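Local coordinates for Ser-thr phosphatase MSPP (PDB 2JFR), which probably removes phosphate from phosphoserine and phosphothreonine side chains as a metal-dependent phosphatase of the PPM (PP2C) family, with manganese and magnesium at its active site, at residues Pro16-Asn21 with Gly222-Thr227; Ile110-Leu115 with Ser184-Phe189; Tyr116-Gly121 with Arg180-Ser185; Arg212-Ala217 with Thr226-Ile231. All blocks are in the same frame, centred on the assembly; numbering follows the deposited sequence. Where two conformers were deposited one is given.

Contact 1 (Pro16-Asn21 with Gly222-Thr227); sequences PVRENN and GSDNTT. With MN (manganese (II) ion), chain C.
Arg18 lays its guanidinium over the carboxylate of Asp224, the two planes only 12° apart and OD1 of Asp224 sitting above the middle of the guanidinium. OD1 is 3.3 Å from Arg18 NH1, yet it lies well off the plane of the group, so the attraction in this salt bridge is electrostatic, without a directed N-H. The directed bond goes instead from Arg18 NE to the carbonyl O of Ser223 (3.0 Å), which takes it on a lone pair, in the carbonyl plane. A bend at chi2 (-53°) turns the arginine chain back across Ser223, which lets one side chain serve both neighbours. The side-chain amide of Asn225 sets ND2 against Arg18 CB and donates from it to the backbone O of Asn20 at 3.0 Å; ND2 also bonds Gln14 O, while OD1 accepts from Gln22 N and from a water that in turn accepts from Arg18 NH1. The amide is thus held at both ends. Asn21 OD1, whose polar partner is Asp23 N, rests 3.4 Å from Asn225 CG. A second water bridges Arg18 N and Gly222 O. The other carboxylate oxygen, Asp224 OD2, binds manganese at 2.1 Å, and OD1 accepts a hydrogen bond from a water on the same ion. Stacking against the arginine probably offsets some of the negative charge gathered here. Asp36 and Asp186 complete the protein ligands of this manganese, in the aspartate-rich metal centre characteristic of PPM phosphatases.

Contact 2 (Ile110-Leu115 with Ser184-Phe189); sequences IGDSPL and SSDGLF. With MN (manganese (II) ion), chain C.
Ser184, Asp186 and Pro114 carry most of this buried meeting of two loops. The backbone N of Ser184 donates to Pro114 O at 2.9 Å, with the donor nearly in line with the C=O bond. The carbonyl O of Ser184 lies against the proline ring, 3.1 Å from Pro114 CD; the proline nitrogen has no hydrogen to offer it. Further along, Asp186 and Asp112 bring carboxylates together with planes 63° apart, and their OD2 atoms are just 3.0 Å from each other, which probably costs energy that the manganese on Asp186 OD1 and the magnesium on its OD2 may help to offset. In both aspartates chi1 is near +65°, which seats CG between the backbone N and carbonyl carbon and turns the acids to one another. One water knits the loops, accepting from Asp186 N (2.9 Å) and Ser113 OG (2.7 Å) and donating to Asp112 OD1; Ser113 OG is also bonded to Thr91 OG1. In another structure of this protein Asp112 and Asp186 bind a third magnesium, absent here. Segment 110-115 carries the chain from strand 106-110 of one sheet to strand 115-119 of the other, and 184-189 follows strand 180-184, with Asp36 of strand 31-38 touching Ser113 and Ser185.

Contact 3 (Tyr116-Gly121 with Arg180-Ser185); sequences YRIRDG and RLLISS
Tyr116 and Leu182 lie side by side on one face of the sheet, pointing the same way, with ring atom CD2 of Tyr116 3.8 Å from Leu182 CD2. The ring turns an edge to Leu182 O and to Ser184 CB, the latter 4.0 Å from Tyr116 CE2. On the same face Ile118 runs alongside the aliphatic part of Arg180, and its CD1 lies 3.9 Å from both Arg180 CD and Leu182 CB. With CG1 of Ile118 anti to the carbonyl carbon (chi1 -58°) and the chain extended at chi2, CD1 reaches both of them. Beneath the side chains, the antiparallel backbones pair Tyr116 with Leu182 and Ile118 with Arg180 as hydrogen-bonded pairs, through four nearly straight bonds; Arg117 and Leu181 between them form a non-hydrogen-bonded pair. Further out, a water joins Tyr116 OH to Ser185 O, and Phe189 meets the tyrosine ring at about 20°. The guanidinium of Arg180 leads away to Ser203 O, Ala201 O and Asp232, while Arg117 reaches Glu124 and Asp174 O. Strand 180-184 is the middle one of a five-stranded antiparallel sheet, between 115-119 and 226-233; strand 122-125 lies beyond 115-119, while Ile183 on the other face packs on Tyr32 and Val34 of the second sheet.

Contact 4 (Arg212-Ala217 with Thr226-Ile231); sequences RLVEVA and TTVVVI
With chi1 at -61°, Val214 sets CG1 opposite its carbonyl carbon and over the strand, and Val228, at -68°, directs CG1 to Leu213 and CG2 to Val214. The setting is the alpha-beta-beta-alpha sandwich of the PP2C fold: helix 206-219 lies on the outer face of a sheet, its segment nearly antiparallel to strand 226-231, the axes 8.4 Å apart at closest approach and 156° between their directions. Thr226, Val228 and Val230, every second residue, turn the same way to present a row of small branched side chains. Leu213 comes down across the middle of this row, CB 4.2 Å from Val228 CG1, and its branch CD1 reaches on to Val230 CG2 at 4.3 Å. Val214, one residue further along the helix, drops CG1 into the step between Thr226 and Val228, 3.8 Å from Thr226 O and 4.1 Å from Val228 CG2. The two valines cross at a slant, so one methyl of each makes the meeting. Around this apolar strip, Leu188 from the loop after strand 180-184 touches both Leu213 and Thr226, Ala200 and Ala201 of helix 194-201 cover Leu213, and Ala11 and Asp13 of strand 5-13 flank Val214. From strand 180-184, Leu182 touches Val228 and Val230. Near the C-terminal end of the helix, Ala217 CB rests 3.4 Å from the hydroxyl oxygen OG1 of Thr226 and 4.0 Å from its methyl CG2.

Overall arrangement
Contacts 3 and 4 lie 11 Å apart, centre to centre, on neighbouring strands of one antiparallel sheet, where 180-184 pairs with 226-233; contact 4 adds the helix on its outer face. At the manganese end, contacts 1 and 2 supply Asp224 and Asp186 to the same ion, their centres 13 Å apart. Contacts 2 and 3 share Ser184 and Ser185, and contacts 1 and 4 share Thr226 and Thr227. Along the chain, contact 1 joins an early loop to a late one and spans both contacts 2 and 3, while contact 4 opens after both have closed. Adjacent strands thus deliver both metal-binding loops to one site.

Contact 1 (Pro16-Asn21 with Gly222-Thr227)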
loop_
_atom_site.group_PDB
_atom_site.type_symbol
_atom_site.label_atom_id
_atom_site.label_comp_id
_atom_site.label_asym_id
_atom_site.label_seq_id
_atom_site.Cartn_x
_atom_site.Cartn_y
_atom_site.Cartn_z
ATOM N N PRO A 16 -1.588 19.672 -0.146
ATOM C CA PRO A 16 -1.729 21.023 0.415
ATOM C C PRO A 16 -2.629 21.108 1.606
ATOM O O PRO A 16 -2.768 22.240 2.131
ATOM C CB PRO A 16 -2.336 21.771 -0.780
ATOM C CG PRO A 16 -3.274 20.729 -1.375
ATOM C CD PRO A 16 -2.404 19.508 -1.368
ATOM N N VAL A 17 -3.182 20.019 2.093
ATOM C CA VAL A 17 -4.152 20.035 3.182
ATOM C C VAL A 17 -3.558 19.503 4.452
ATOM O O VAL A 17 -3.578 20.148 5.504
ATOM C CB VAL A 17 -5.460 19.278 2.805
ATOM C CG1 VAL A 17 -6.413 19.257 3.956
ATOM C CG2 VAL A 17 -6.095 19.872 1.543
ATOM N N ARG A 18 -3.040 18.285 4.413
ATOM C CA ARG A 18 -2.497 17.643 5.597
ATOM C C ARG A 18 -1.264 18.365 6.120
ATOM O O ARG A 18 -0.419 18.786 5.351
ATOM C CB ARG A 18 -2.098 16.197 5.266
ATOM C CG ARG A 18 -3.251 15.304 4.843
ATOM C CD ARG A 18 -4.412 15.300 5.816
ATOM N NE ARG A 18 -5.482 14.421 5.322
ATOM C CZ ARG A 18 -5.687 13.183 5.723
ATOM N NH1 ARG A 18 -4.903 12.600 6.622
ATOM N NH2 ARG A 18 -6.724 12.512 5.184
ATOM N N GLU A 19 -1.152 18.430 7.445
ATOM C CA GLU A 19 -0.025 19.096 8.050
ATOM C C GLU A 19 1.223 18.240 8.176
ATOM O O GLU A 19 2.322 18.797 8.396
ATOM C CB GLU A 19 -0.428 19.621 9.453
ATOM C CG GLU A 19 -1.500 20.658 9.379
ATOM C CD GLU A 19 -1.900 21.229 10.706
ATOM O OE1 GLU A 19 -2.043 20.412 11.684
ATOM O OE2 GLU A 19 -2.021 22.497 10.793
ATOM N N ASN A 20 1.097 16.945 7.945
ATOM C CA ASN A 20 2.207 16.043 7.934
ATOM C C ASN A 20 1.987 15.064 6.762
ATOM O O ASN A 20 0.851 14.776 6.416
ATOM C CB ASN A 20 2.376 15.244 9.213
ATOM C CG ASN A 20 2.850 16.071 10.356
ATOM O OD1 ASN A 20 2.081 16.666 11.071
ATOM N ND2 ASN A 20 4.132 16.165 10.541
ATOM N N ASN A 21 3.094 14.531 6.273
ATOM C CA ASN A 21 3.048 13.360 5.388
ATOM C C ASN A 21 3.282 12.154 6.286
ATOM O O ASN A 21 4.385 11.868 6.726
ATOM C CB ASN A 21 4.064 13.447 4.286
ATOM C CG ASN A 21 3.803 12.353 3.283
ATOM O OD1 ASN A 21 3.035 11.433 3.507
ATOM N ND2 ASN A 21 4.435 12.492 2.117
ATOM N N GLY A 222 -5.804 17.149 -3.430
ATOM C CA GLY A 222 -4.739 16.772 -2.517
ATOM C C GLY A 222 -5.213 16.706 -1.084
ATOM O O GLY A 222 -4.452 17.030 -0.164
ATOM N N SER A 223 -6.431 16.199 -0.833
ATOM C CA SER A 223 -6.980 16.179 0.511
ATOM C C SER A 223 -6.197 15.287 1.456
ATOM O O SER A 223 -6.288 15.487 2.662
ATOM C CB SER A 223 -8.444 15.758 0.508
ATOM O OG SER A 223 -8.628 14.476 -0.009
ATOM N N ASP A 224 -5.503 14.293 0.930
ATOM C CA ASP A 224 -4.703 13.386 1.722
ATOM C C ASP A 224 -3.302 13.335 1.144
ATOM O O ASP A 224 -3.050 13.749 0.028
ATOM C CB ASP A 224 -5.328 11.989 1.797
ATOM C CG ASP A 224 -4.801 11.049 2.829
ATOM O OD1 ASP A 224 -3.979 11.479 3.696
ATOM O OD2 ASP A 224 -5.275 9.847 2.839
ATOM N N ASN A 225 -2.394 12.803 1.944
ATOM C CA ASN A 225 -1.126 12.320 1.437
ATOM C C ASN A 225 -1.355 11.238 0.381
ATOM O O ASN A 225 -2.253 10.415 0.567
ATOM C CB ASN A 225 -0.349 11.682 2.590
ATOM C CG ASN A 225 -0.217 12.489 3.855
ATOM O OD1 ASN A 225 -0.181 11.906 4.943
ATOM N ND2 ASN A 225 -0.104 13.798 3.786
ATOM N N THR A 226 -0.563 11.257 -0.675
ATOM C CA THR A 226 -0.607 10.203 -1.692
ATOM C C THR A 226 0.771 9.646 -1.884
ATOM O O THR A 226 1.717 10.405 -2.117
ATOM C CB THR A 226 -1.168 10.772 -3.037
ATOM O OG1 THR A 226 -2.500 11.221 -2.820
ATOM C CG2 THR A 226 -1.192 9.690 -4.102
ATOM N N THR A 227 0.888 8.343 -1.841
ATOM C CA THR A 227 2.159 7.637 -2.021
ATOM C C THR A 227 1.920 6.471 -2.930
ATOM O O THR A 227 0.957 5.733 -2.750
ATOM C CB THR A 227 2.686 7.204 -0.657
ATOM O OG1 THR A 227 2.833 8.371 0.144
ATOM C CG2 THR A 227 4.032 6.492 -0.740
HETATM MN MN MN C . -4.421 8.117 3.710
HETATM O O HOH W 1 -1.772 12.962 7.034
HETATM O O HOH W 2 -2.725 17.046 1.904
HETATM O O HOH W 3 -3.733 9.445 5.346
HETATM O O HOH W 4 -2.664 8.577 2.631
HETATM O O HOH W 5 -5.941 7.733 5.036
#

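Contact 2 (Ile110-Leu115 with Ser184-Phe189)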
loop_
_atom_site.group_PDB
_atom_site.type_symbol
_atom_site.label_atom_id
_atom_site.label_comp_id
_atom_site.label_asym_id
_atom_site.label_seq_id
_atom_site.Cartn_x
_atom_site.Cartn_y
_atom_site.Cartn_z
ATOM N N ILE A 110 -2.732 -5.039 5.353
ATOM C CA ILE A 110 -3.595 -4.677 6.465
ATOM C C ILE A 110 -3.958 -3.221 6.305
ATOM O O ILE A 110 -3.079 -2.355 6.155
ATOM C CB ILE A 110 -2.901 -5.061 7.802
ATOM C CG1 ILE A 110 -3.908 -4.926 8.950
ATOM C CG2 ILE A 110 -1.585 -4.363 8.017
ATOM C CD1 ILE A 110 -3.424 -5.478 10.245
ATOM N N GLY A 111 -5.243 -2.926 6.323
ATOM C CA GLY A 111 -5.713 -1.581 6.170
ATOM C C GLY A 111 -6.230 -1.344 4.760
ATOM O O GLY A 111 -6.864 -2.226 4.185
ATOM N N ASP A 112 -5.999 -0.151 4.214
ATOM C CA ASP A 112 -6.653 0.279 2.990
ATOM C C ASP A 112 -5.698 0.952 1.999
ATOM O O ASP A 112 -6.139 1.823 1.251
ATOM C CB ASP A 112 -7.838 1.210 3.284
ATOM C CG ASP A 112 -7.424 2.545 3.857
ATOM O OD1 ASP A 112 -6.240 2.721 4.217
ATOM O OD2 ASP A 112 -8.352 3.393 3.919
ATOM N N SER A 113 -4.456 0.514 1.951
ATOM C CA SER A 113 -3.511 1.004 0.937
ATOM C C SER A 113 -3.425 -0.013 -0.187
ATOM O O SER A 113 -2.735 -1.020 -0.032
ATOM C CB SER A 113 -2.139 1.208 1.574
ATOM O OG SER A 113 -2.188 2.134 2.657
ATOM N N PRO A 114 -4.155 0.118 -1.266
ATOM C CA PRO A 114 -4.348 -1.057 -2.135
ATOM C C PRO A 114 -3.179 -1.401 -3.002
ATOM O O PRO A 114 -2.323 -0.586 -3.376
ATOM C CB PRO A 114 -5.559 -0.702 -2.979
ATOM C CG PRO A 114 -6.212 0.451 -2.262
ATOM C CD PRO A 114 -5.025 1.211 -1.698
ATOM N N LEU A 115 -3.189 -2.683 -3.411
ATOM C CA LEU A 115 -2.404 -3.177 -4.527
ATOM C C LEU A 115 -3.313 -3.284 -5.752
ATOM O O LEU A 115 -4.390 -3.854 -5.673
ATOM C CB LEU A 115 -1.849 -4.548 -4.203
ATOM C CG LEU A 115 -1.167 -5.296 -5.356
ATOM C CD1 LEU A 115 0.071 -4.575 -5.800
ATOM C CD2 LEU A 115 -0.878 -6.733 -4.953
ATOM N N SER A 184 -0.570 1.778 -3.557
ATOM C CA SER A 184 -0.856 3.164 -3.268
ATOM C C SER A 184 -1.460 3.303 -1.892
ATOM O O SER A 184 -2.191 2.448 -1.431
ATOM C CB SER A 184 -1.812 3.686 -4.301
ATOM O OG SER A 184 -2.019 5.078 -4.175
ATOM N N SER A 185 -1.214 4.464 -1.269
ATOM C CA SER A 185 -2.073 4.859 -0.172
ATOM C C SER A 185 -3.435 5.261 -0.738
ATOM O O SER A 185 -3.617 5.523 -1.927
ATOM C CB SER A 185 -1.467 5.937 0.690
ATOM O OG SER A 185 -1.296 7.132 -0.060
ATOM N N ASP A 186 -4.406 5.366 0.179
ATOM C CA ASP A 186 -5.764 5.767 -0.176
ATOM C C ASP A 186 -5.834 7.185 -0.695
ATOM O O ASP A 186 -6.864 7.572 -1.253
ATOM C CB ASP A 186 -6.685 5.517 1.000
ATOM C CG ASP A 186 -6.417 6.279 2.270
ATOM O OD1 ASP A 186 -5.407 7.008 2.293
ATOM O OD2 ASP A 186 -7.273 6.146 3.228
ATOM N N GLY A 187 -4.804 8.016 -0.571
ATOM C CA GLY A 187 -4.896 9.354 -1.088
ATOM C C GLY A 187 -5.097 9.414 -2.580
ATOM O O GLY A 187 -5.688 10.357 -3.094
ATOM N N LEU A 188 -4.628 8.405 -3.316
ATOM C CA LEU A 188 -4.701 8.469 -4.774
ATOM C C LEU A 188 -6.111 8.541 -5.263
ATOM O O LEU A 188 -6.423 9.307 -6.176
ATOM C CB LEU A 188 -4.007 7.225 -5.354
ATOM C CG LEU A 188 -4.059 7.106 -6.861
ATOM C CD1 LEU A 188 -3.393 8.312 -7.541
ATOM C CD2 LEU A 188 -3.401 5.804 -7.295
ATOM N N PHE A 189 -7.038 7.758 -4.678
ATOM C CA PHE A 189 -8.419 7.665 -5.092
ATOM C C PHE A 189 -9.347 8.535 -4.278
ATOM O O PHE A 189 -10.558 8.404 -4.289
ATOM C CB PHE A 189 -8.887 6.202 -5.166
ATOM C CG PHE A 189 -8.538 5.494 -6.447
ATOM C CD1 PHE A 189 -9.501 5.364 -7.459
ATOM C CD2 PHE A 189 -7.290 4.935 -6.631
ATOM C CE1 PHE A 189 -9.213 4.702 -8.618
ATOM C CE2 PHE A 189 -6.997 4.270 -7.788
ATOM C CZ PHE A 189 -7.954 4.145 -8.793
HETATM MN MN MN C . -4.421 8.117 3.710
HETATM O O HOH W 6 -4.124 4.075 2.787
HETATM O O HOH W 3 -3.733 9.445 5.346
HETATM O O HOH W 5 -5.941 7.733 5.036
HETATM O O HOH W 4 -2.664 8.577 2.631
#

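Contact 3 (Tyr116-Gly121 with Arg180-Ser185)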
loop_
_atom_site.group_PDB
_atom_site.type_symbol
_atom_site.label_atom_id
_atom_site.label_comp_id
_atom_site.label_asym_id
_atom_site.label_seq_id
_atom_site.Cartn_x
_atom_site.Cartn_y
_atom_site.Cartn_z
ATOM N N TYR A 116 -2.810 -2.784 -6.868
ATOM C CA TYR A 116 -3.460 -2.872 -8.162
ATOM C C TYR A 116 -2.572 -3.588 -9.145
ATOM O O TYR A 116 -1.332 -3.470 -9.078
ATOM C CB TYR A 116 -3.767 -1.493 -8.756
ATOM C CG TYR A 116 -4.459 -0.528 -7.856
ATOM C CD1 TYR A 116 -5.827 -0.355 -7.868
ATOM C CD2 TYR A 116 -3.725 0.233 -6.920
ATOM C CE1 TYR A 116 -6.438 0.574 -7.003
ATOM C CE2 TYR A 116 -4.304 1.143 -6.090
ATOM C CZ TYR A 116 -5.657 1.303 -6.123
ATOM O OH TYR A 116 -6.236 2.214 -5.254
ATOM N N ARG A 117 -3.197 -4.258 -10.100
ATOM C CA ARG A 117 -2.489 -4.759 -11.290
ATOM C C ARG A 117 -2.978 -3.972 -12.472
ATOM O O ARG A 117 -4.158 -3.764 -12.645
ATOM C CB ARG A 117 -2.763 -6.218 -11.517
ATOM C CG ARG A 117 -1.970 -6.809 -12.695
ATOM C CD ARG A 117 -2.321 -8.260 -12.976
ATOM N NE ARG A 117 -3.725 -8.309 -13.324
ATOM C CZ ARG A 117 -4.563 -9.265 -13.035
ATOM N NH1 ARG A 117 -4.111 -10.381 -12.509
ATOM N NH2 ARG A 117 -5.824 -9.110 -13.351
ATOM N N ILE A 118 -2.005 -3.570 -13.298
ATOM C CA ILE A 118 -2.242 -2.858 -14.538
ATOM C C ILE A 118 -1.839 -3.792 -15.647
ATOM O O ILE A 118 -0.678 -4.178 -15.760
ATOM C CB ILE A 118 -1.466 -1.532 -14.463
ATOM C CG1 ILE A 118 -1.942 -0.762 -13.246
ATOM C CG2 ILE A 118 -1.566 -0.690 -15.730
ATOM C CD1 ILE A 118 -0.991 0.242 -12.664
ATOM N N ARG A 119 -2.827 -4.207 -16.458
ATOM C CA ARG A 119 -2.638 -5.195 -17.495
ATOM C C ARG A 119 -3.502 -4.810 -18.683
ATOM O O ARG A 119 -4.713 -4.612 -18.503
ATOM C CB ARG A 119 -2.988 -6.616 -16.984
ATOM C CG ARG A 119 -2.999 -7.694 -17.999
ATOM C CD ARG A 119 -3.623 -8.998 -17.401
ATOM N NE ARG A 119 -2.535 -9.545 -16.655
ATOM C CZ ARG A 119 -2.664 -10.718 -16.018
ATOM N NH1 ARG A 119 -3.845 -11.340 -16.032
ATOM N NH2 ARG A 119 -1.588 -11.169 -15.440
ATOM N N ASP A 120 -2.892 -4.699 -19.841
ATOM C CA ASP A 120 -3.602 -4.405 -21.104
ATOM C C ASP A 120 -4.504 -3.176 -20.969
ATOM O O ASP A 120 -5.626 -3.103 -21.423
ATOM C CB ASP A 120 -4.518 -5.589 -21.484
ATOM C CG ASP A 120 -3.833 -6.873 -21.734
ATOM O OD1 ASP A 120 -2.615 -6.815 -22.060
ATOM O OD2 ASP A 120 -4.501 -7.959 -21.654
ATOM N N GLY A 121 -4.028 -2.171 -20.215
ATOM C CA GLY A 121 -4.722 -0.897 -20.121
ATOM C C GLY A 121 -5.743 -0.837 -18.985
ATOM O O GLY A 121 -6.296 0.249 -18.780
ATOM N N ARG A 180 2.174 -4.437 -14.734
ATOM C CA ARG A 180 2.630 -3.441 -13.827
ATOM C C ARG A 180 1.857 -3.602 -12.521
ATOM O O ARG A 180 0.641 -3.781 -12.557
ATOM C CB ARG A 180 2.459 -2.038 -14.396
ATOM C CG ARG A 180 2.714 -0.916 -13.433
ATOM C CD ARG A 180 2.652 0.432 -14.128
ATOM N NE ARG A 180 3.893 0.637 -14.880
ATOM C CZ ARG A 180 4.119 1.688 -15.635
ATOM N NH1 ARG A 180 3.196 2.630 -15.771
ATOM N NH2 ARG A 180 5.267 1.782 -16.264
ATOM N N LEU A 181 2.561 -3.533 -11.394
ATOM C CA LEU A 181 1.905 -3.501 -10.098
ATOM C C LEU A 181 2.013 -2.087 -9.549
ATOM O O LEU A 181 3.020 -1.414 -9.738
ATOM C CB LEU A 181 2.563 -4.483 -9.132
ATOM C CG LEU A 181 2.568 -5.919 -9.575
ATOM C CD1 LEU A 181 3.249 -6.778 -8.527
ATOM C CD2 LEU A 181 1.152 -6.451 -9.830
ATOM N N LEU A 182 0.977 -1.670 -8.848
ATOM C CA LEU A 182 0.929 -0.382 -8.168
ATOM C C LEU A 182 0.491 -0.602 -6.771
ATOM O O LEU A 182 -0.596 -1.168 -6.547
ATOM C CB LEU A 182 -0.043 0.552 -8.896
ATOM C CG LEU A 182 -0.410 1.877 -8.129
ATOM C CD1 LEU A 182 0.772 2.767 -7.980
ATOM C CD2 LEU A 182 -1.535 2.616 -8.879
ATOM N N ILE A 183 1.261 -0.131 -5.803
ATOM C CA ILE A 183 0.826 -0.051 -4.427
ATOM C C ILE A 183 0.554 1.428 -4.150
ATOM O O ILE A 183 1.405 2.264 -4.474
ATOM C CB ILE A 183 1.832 -0.581 -3.417
ATOM C CG1 ILE A 183 2.431 -1.926 -3.824
ATOM C CG2 ILE A 183 1.184 -0.662 -2.056
ATOM C CD1 ILE A 183 3.582 -2.349 -2.939
ATOM N N SER A 184 -0.570 1.778 -3.557
ATOM C CA SER A 184 -0.856 3.164 -3.268
ATOM C C SER A 184 -1.460 3.303 -1.892
ATOM O O SER A 184 -2.191 2.448 -1.431
ATOM C CB SER A 184 -1.812 3.686 -4.301
ATOM O OG SER A 184 -2.019 5.078 -4.175
ATOM N N SER A 185 -1.214 4.464 -1.269
ATOM C CA SER A 185 -2.073 4.859 -0.172
ATOM C C SER A 185 -3.435 5.261 -0.738
ATOM O O SER A 185 -3.617 5.523 -1.927
ATOM C CB SER A 185 -1.467 5.937 0.690
ATOM O OG SER A 185 -1.296 7.132 -0.060
HETATM O O HOH W 7 -5.954 4.686 -3.493
#

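Contact 4 (Arg212-Ala217 with Thr226-Ile231)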
loop_
_atom_site.group_PDB
_atom_site.type_symbol
_atom_site.label_atom_id
_atom_site.label_comp_id
_atom_site.label_asym_id
_atom_site.label_seq_id
_atom_site.Cartn_x
_atom_site.Cartn_y
_atom_site.Cartn_z
ATOM N N ARG A 212 3.198 11.474 -12.250
ATOM C CA ARG A 212 1.885 11.828 -12.745
ATOM C C ARG A 212 0.789 11.398 -11.779
ATOM O O ARG A 212 -0.207 12.114 -11.639
ATOM C CB ARG A 212 1.661 11.257 -14.123
ATOM C CG ARG A 212 2.619 11.873 -15.161
ATOM C CD ARG A 212 2.236 11.494 -16.548
ATOM N NE ARG A 212 0.910 11.906 -16.954
ATOM C CZ ARG A 212 0.161 11.138 -17.772
ATOM N NH1 ARG A 212 0.457 9.949 -18.298
ATOM N NH2 ARG A 212 -0.968 11.663 -18.023
ATOM N N LEU A 213 0.949 10.262 -11.117
ATOM C CA LEU A 213 -0.046 9.813 -10.166
ATOM C C LEU A 213 -0.237 10.788 -9.021
ATOM O O LEU A 213 -1.324 11.169 -8.656
ATOM C CB LEU A 213 0.254 8.430 -9.637
ATOM C CG LEU A 213 -0.000 7.289 -10.629
ATOM C CD1 LEU A 213 0.753 6.053 -10.249
ATOM C CD2 LEU A 213 -1.510 7.030 -10.738
ATOM N N VAL A 214 0.893 11.231 -8.433
ATOM C CA VAL A 214 0.710 12.148 -7.322
ATOM C C VAL A 214 0.265 13.505 -7.858
ATOM O O VAL A 214 -0.514 14.180 -7.156
ATOM C CB VAL A 214 1.966 12.241 -6.429
ATOM C CG1 VAL A 214 2.293 10.878 -5.823
ATOM C CG2 VAL A 214 3.150 12.785 -7.181
ATOM N N GLU A 215 0.628 13.923 -9.051
ATOM C CA GLU A 215 0.080 15.161 -9.620
ATOM C C GLU A 215 -1.415 15.069 -9.829
ATOM O O GLU A 215 -2.117 16.035 -9.543
ATOM C CB GLU A 215 0.792 15.480 -10.918
ATOM C CG GLU A 215 2.277 15.839 -10.737
ATOM C CD GLU A 215 3.054 16.042 -12.046
ATOM O OE1 GLU A 215 2.421 15.856 -13.142
ATOM O OE2 GLU A 215 4.275 16.410 -12.078
ATOM N N VAL A 216 -1.911 13.942 -10.332
ATOM C CA VAL A 216 -3.338 13.781 -10.514
ATOM C C VAL A 216 -4.056 13.960 -9.155
ATOM O O VAL A 216 -5.074 14.655 -9.060
ATOM C CB VAL A 216 -3.641 12.433 -11.149
ATOM C CG1 VAL A 216 -5.113 12.098 -11.039
ATOM C CG2 VAL A 216 -3.186 12.469 -12.614
ATOM N N ALA A 217 -3.551 13.322 -8.141
ATOM C CA ALA A 217 -4.190 13.401 -6.840
ATOM C C ALA A 217 -4.116 14.820 -6.284
ATOM O O ALA A 217 -5.064 15.329 -5.683
ATOM C CB ALA A 217 -3.537 12.410 -5.883
ATOM N N THR A 226 -0.563 11.257 -0.675
ATOM C CA THR A 226 -0.607 10.203 -1.692
ATOM C C THR A 226 0.771 9.646 -1.884
ATOM O O THR A 226 1.717 10.405 -2.117
ATOM C CB THR A 226 -1.168 10.772 -3.037
ATOM O OG1 THR A 226 -2.500 11.221 -2.820
ATOM C CG2 THR A 226 -1.192 9.690 -4.102
ATOM N N THR A 227 0.888 8.343 -1.841
ATOM C CA THR A 227 2.159 7.637 -2.021
ATOM C C THR A 227 1.920 6.471 -2.930
ATOM O O THR A 227 0.957 5.733 -2.750
ATOM C CB THR A 227 2.686 7.204 -0.657
ATOM O OG1 THR A 227 2.833 8.371 0.144
ATOM C CG2 THR A 227 4.032 6.492 -0.740
ATOM N N VAL A 228 2.809 6.286 -3.889
ATOM C CA VAL A 228 2.685 5.264 -4.910
ATOM C C VAL A 228 4.027 4.572 -5.123
ATOM O O VAL A 228 5.094 5.193 -5.114
ATOM C CB VAL A 228 2.136 5.853 -6.213
ATOM C CG1 VAL A 228 0.706 6.293 -6.058
ATOM C CG2 VAL A 228 3.000 6.994 -6.751
ATOM N N VAL A 229 3.936 3.263 -5.364
ATOM C CA VAL A 229 5.074 2.432 -5.727
ATOM C C VAL A 229 4.640 1.650 -6.961
ATOM O O VAL A 229 3.626 0.944 -6.939
ATOM C CB VAL A 229 5.451 1.482 -4.608
ATOM C CG1 VAL A 229 6.606 0.572 -5.040
ATOM C CG2 VAL A 229 5.808 2.246 -3.344
ATOM N N VAL A 230 5.417 1.788 -8.055
ATOM C CA VAL A 230 5.148 1.118 -9.317
ATOM C C VAL A 230 6.227 0.120 -9.563
ATOM O O VAL A 230 7.424 0.443 -9.435
ATOM C CB VAL A 230 5.032 2.169 -10.449
ATOM C CG1 VAL A 230 5.107 1.543 -11.826
ATOM C CG2 VAL A 230 3.754 2.924 -10.331
ATOM N N ILE A 231 5.852 -1.085 -9.979
ATOM C CA ILE A 231 6.794 -2.178 -10.268
ATOM C C ILE A 231 6.443 -2.725 -11.646
ATOM O O ILE A 231 5.308 -3.167 -11.870
ATOM C CB ILE A 231 6.675 -3.301 -9.224
ATOM C CG1 ILE A 231 6.748 -2.796 -7.768
ATOM C CG2 ILE A 231 7.740 -4.335 -9.478
ATOM C CD1 ILE A 231 5.904 -3.559 -6.842
#